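Local atomic coordinates of MutT related protein (Methanosarcina mazei, PDB entry 3GRN), a protein that probably acts as a hydrolase of the Nudix (MutT-like) family, its exact substrate not being established. Residues A[71-79]-A[125-133]. Sequence-based numbering, arbitrary orientation. Where two conformers were deposited one is given.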
loop_
_atom_site.group_PDB
_atom_site.type_symbol
_atom_site.label_atom_id
_atom_site.label_comp_id
_atom_site.label_asym_id
_atom_site.label_seq_id
_atom_site.Cartn_x
_atom_site.Cartn_y
_atom_site.Cartn_z
ATOM N N ASP A 71 15.419 -3.027 18.643
ATOM C CA ASP A 71 14.559 -3.000 19.817
ATOM C C ASP A 71 13.339 -2.088 19.610
ATOM O O ASP A 71 13.336 -1.205 18.751
ATOM C CB ASP A 71 15.353 -2.507 21.023
ATOM C CG ASP A 71 16.510 -3.427 21.382
ATOM O OD1 ASP A 71 16.361 -4.667 21.268
ATOM O OD2 ASP A 71 17.567 -2.900 21.792
ATOM N N ILE A 72 12.316 -2.291 20.430
ATOM C CA ILE A 72 11.180 -1.363 20.436
ATOM C C ILE A 72 11.610 -0.020 21.014
ATOM O O ILE A 72 12.274 0.021 22.050
ATOM C CB ILE A 72 10.011 -1.947 21.244
ATOM C CG1 ILE A 72 9.485 -3.210 20.574
ATOM C CG2 ILE A 72 8.905 -0.907 21.419
ATOM C CD1 ILE A 72 8.860 -4.167 21.544
ATOM N N ALA A 73 11.254 1.074 20.333
ATOM C CA ALA A 73 11.628 2.427 20.737
ATOM C C ALA A 73 10.541 3.087 21.585
ATOM O O ALA A 73 10.807 4.024 22.325
ATOM C CB ALA A 73 11.930 3.264 19.537
ATOM N N GLY A 74 9.319 2.598 21.436
ATOM C CA GLY A 74 8.173 3.110 22.191
ATOM C C GLY A 74 6.855 2.918 21.458
ATOM O O GLY A 74 6.738 2.090 20.551
ATOM N N GLN A 75 5.890 3.752 21.829
ATOM C CA GLN A 75 4.484 3.599 21.466
ATOM C C GLN A 75 3.935 4.956 21.066
ATOM O O GLN A 75 4.259 5.942 21.724
ATOM C CB GLN A 75 3.749 3.078 22.723
ATOM C CG GLN A 75 2.233 3.126 22.741
ATOM C CD GLN A 75 1.661 4.453 23.223
ATOM O OE1 GLN A 75 0.638 4.903 22.712
ATOM N NE2 GLN A 75 2.313 5.084 24.212
ATOM N N VAL A 76 3.076 5.008 20.044
ATOM C CA VAL A 76 2.284 6.198 19.807
ATOM C C VAL A 76 0.844 5.738 19.553
ATOM O O VAL A 76 0.626 4.732 18.876
ATOM C CB VAL A 76 2.858 7.098 18.669
ATOM C CG1 VAL A 76 2.793 6.419 17.338
ATOM C CG2 VAL A 76 2.112 8.396 18.593
ATOM N N ASN A 77 -0.116 6.437 20.150
ATOM C CA ASN A 77 -1.541 6.156 19.959
ATOM C C ASN A 77 -2.224 7.415 19.430
ATOM O O ASN A 77 -1.932 8.518 19.910
ATOM C CB ASN A 77 -2.221 5.763 21.280
ATOM C CG ASN A 77 -1.613 4.534 21.934
ATOM O OD1 ASN A 77 -1.224 3.577 21.268
ATOM N ND2 ASN A 77 -1.551 4.554 23.263
ATOM N N PHE A 78 -3.132 7.271 18.473
ATOM C CA PHE A 78 -3.866 8.446 17.980
ATOM C C PHE A 78 -5.190 8.030 17.361
ATOM O O PHE A 78 -5.329 6.909 16.831
ATOM C CB PHE A 78 -3.039 9.277 16.981
ATOM C CG PHE A 78 -2.507 8.504 15.807
ATOM C CD1 PHE A 78 -3.188 8.471 14.601
ATOM C CD2 PHE A 78 -1.263 7.828 15.898
ATOM C CE1 PHE A 78 -2.687 7.762 13.506
ATOM C CE2 PHE A 78 -0.759 7.126 14.825
ATOM C CZ PHE A 78 -1.472 7.089 13.614
ATOM N N GLU A 79 -6.140 8.958 17.427
ATOM C CA GLU A 79 -7.461 8.725 16.878
ATOM C C GLU A 79 -7.608 9.326 15.474
ATOM O O GLU A 79 -7.209 10.466 15.212
ATOM C CB GLU A 79 -8.518 9.282 17.829
ATOM C CG GLU A 79 -9.949 9.035 17.389
ATOM C CD GLU A 79 -10.987 9.459 18.422
ATOM O OE1 GLU A 79 -10.656 10.237 19.346
ATOM O OE2 GLU A 79 -12.140 9.004 18.312
ATOM N N TYR A 125 1.091 13.883 17.620
ATOM C CA TYR A 125 1.406 12.609 18.267
ATOM C C TYR A 125 2.838 12.131 17.997
ATOM O O TYR A 125 3.450 11.513 18.874
ATOM C CB TYR A 125 0.370 11.524 17.931
ATOM C CG TYR A 125 0.085 11.342 16.463
ATOM C CD1 TYR A 125 0.893 10.536 15.678
ATOM C CD2 TYR A 125 -0.995 11.983 15.856
ATOM C CE1 TYR A 125 0.641 10.373 14.332
ATOM C CE2 TYR A 125 -1.268 11.814 14.520
ATOM C CZ TYR A 125 -0.429 11.013 13.750
ATOM O OH TYR A 125 -0.661 10.820 12.402
ATOM N N PHE A 126 3.360 12.414 16.798
ATOM C CA PHE A 126 4.753 12.079 16.493
ATOM C C PHE A 126 5.719 13.028 17.206
ATOM O O PHE A 126 6.732 12.586 17.740
ATOM C CB PHE A 126 5.024 12.078 14.993
ATOM C CG PHE A 126 4.544 10.836 14.278
ATOM C CD1 PHE A 126 4.754 9.572 14.817
ATOM C CD2 PHE A 126 3.941 10.940 13.025
ATOM C CE1 PHE A 126 4.328 8.423 14.142
ATOM C CE2 PHE A 126 3.516 9.796 12.341
ATOM C CZ PHE A 126 3.709 8.540 12.907
ATOM N N ARG A 127 5.389 14.321 17.216
ATOM C CA ARG A 127 6.135 15.336 17.972
ATOM C C ARG A 127 6.298 14.881 19.428
ATOM O O ARG A 127 7.409 14.829 19.939
ATOM C CB ARG A 127 5.399 16.687 17.896
ATOM C CG ARG A 127 6.226 17.895 18.284
ATOM C CD ARG A 127 5.407 19.190 18.180
ATOM N NE ARG A 127 4.910 19.424 16.821
ATOM C CZ ARG A 127 3.623 19.532 16.492
ATOM N NH1 ARG A 127 3.283 19.741 15.228
ATOM N NH2 ARG A 127 2.676 19.449 17.419
ATOM N N ASP A 128 5.175 14.550 20.065
ATOM C CA ASP A 128 5.141 14.017 21.429
ATOM C C ASP A 128 6.026 12.774 21.573
ATOM O O ASP A 128 6.796 12.651 22.530
ATOM C CB ASP A 128 3.696 13.682 21.802
ATOM C CG ASP A 128 3.518 13.372 23.273
ATOM O OD1 ASP A 128 3.786 14.259 24.113
ATOM O OD2 ASP A 128 3.080 12.244 23.585
ATOM N N PHE A 129 5.914 11.850 20.614
ATOM C CA PHE A 129 6.726 10.631 20.655
ATOM C C PHE A 129 8.206 10.966 20.727
ATOM O O PHE A 129 8.929 10.396 21.540
ATOM C CB PHE A 129 6.491 9.700 19.454
ATOM C CG PHE A 129 7.515 8.585 19.370
ATOM C CD1 PHE A 129 7.358 7.436 20.136
ATOM C CD2 PHE A 129 8.671 8.719 18.583
ATOM C CE1 PHE A 129 8.310 6.427 20.116
ATOM C CE2 PHE A 129 9.627 7.720 18.548
ATOM C CZ PHE A 129 9.446 6.567 19.318
ATOM N N PHE A 130 8.651 11.858 19.838
ATOM C CA PHE A 130 10.067 12.233 19.776
ATOM C C PHE A 130 10.522 12.969 21.029
ATOM O O PHE A 130 11.653 12.804 21.454
ATOM C CB PHE A 130 10.369 13.049 18.540
ATOM C CG PHE A 130 10.593 12.219 17.310
ATOM C CD1 PHE A 130 11.814 11.585 17.101
ATOM C CD2 PHE A 130 9.582 12.072 16.355
ATOM C CE1 PHE A 130 12.039 10.832 15.953
ATOM C CE2 PHE A 130 9.801 11.325 15.201
ATOM C CZ PHE A 130 11.033 10.700 15.007
ATOM N N GLU A 131 9.629 13.742 21.632
ATOM C CA GLU A 131 9.940 14.419 22.892
ATOM C C GLU A 131 10.154 13.403 24.017
ATOM O O GLU A 131 11.080 13.532 24.810
ATOM C CB GLU A 131 8.836 15.415 23.258
ATOM C CG GLU A 131 9.353 16.781 23.728
ATOM C CD GLU A 131 10.417 16.686 24.816
ATOM O OE1 GLU A 131 10.106 16.187 25.919
ATOM O OE2 GLU A 131 11.568 17.111 24.565
ATOM N N ARG A 132 9.313 12.372 24.044
ATOM C CA ARG A 132 9.405 11.278 25.000
ATOM C C ARG A 132 10.632 10.389 24.729
ATOM O O ARG A 132 11.370 10.055 25.652
ATOM C CB ARG A 132 8.084 10.482 24.951
ATOM C CG ARG A 132 8.006 9.215 25.763
ATOM C CD ARG A 132 6.549 8.684 25.811
ATOM N NE ARG A 132 5.989 8.312 24.497
ATOM C CZ ARG A 132 5.064 9.015 23.840
ATOM N NH1 ARG A 132 4.590 10.140 24.360
ATOM N NH2 ARG A 132 4.611 8.605 22.661
ATOM N N PHE A 133 10.858 10.025 23.462
ATOM C CA PHE A 133 12.030 9.237 23.057
ATOM C C PHE A 133 13.348 9.907 23.481
ATOM O O PHE A 133 14.249 9.243 23.990
ATOM C CB PHE A 133 12.006 9.028 21.543
ATOM C CG PHE A 133 13.130 8.185 21.018
ATOM C CD1 PHE A 133 13.133 6.804 21.209
ATOM C CD2 PHE A 133 14.182 8.774 20.309
ATOM C CE1 PHE A 133 14.168 6.018 20.705
ATOM C CE2 PHE A 133 15.215 7.997 19.796
ATOM C CZ PHE A 133 15.212 6.620 20.001
HETATM O O HOH W 1 6.975 5.804 23.758
#
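With CG set between backbone N and carbonyl carbon in both Phe78 (chi1 55°) and Tyr125, the two rings are laid one over the other. Their planes lie within 8° and their centroids 3.9 Å apart, a face-to-face stack; Phe78 CB also sits over the tyrosine face, a CH-pi contact. An alanine in place of Tyr125 would probably leave this face of Phe78 without its stacking partner and deprive Val76 CG2 of its neighbour Tyr125 CD1, 3.8 Å away. The other branch, Val76 CG1, meets Phe126 CE1 at 4.1 Å. In the alpha/beta/alpha sandwich of the Nudix fold, this helix packs on one face of the mixed sheet, here against its edge strand 72-79; helix segment 125-133 runs nearly antiparallel to the strand (158°), their axes 8.6 Å apart at closest. At a classic beta bulge, where Ala73 and Gly74 both face Val89, Gly74 CA lies at the edge of the Phe129 ring (3.9 Å from CE1), while Ala73 CB packs 3.7 Å from Phe133 CE1. Arg132, bent at chi3, donates from NH2 to Gln75 O (2.8 Å) in a bond that is not straight. Its NE reaches Gln75 N through a water accepting from both, and its NH1 forms a salt bridge with Asp128 OD2 (2.7 Å).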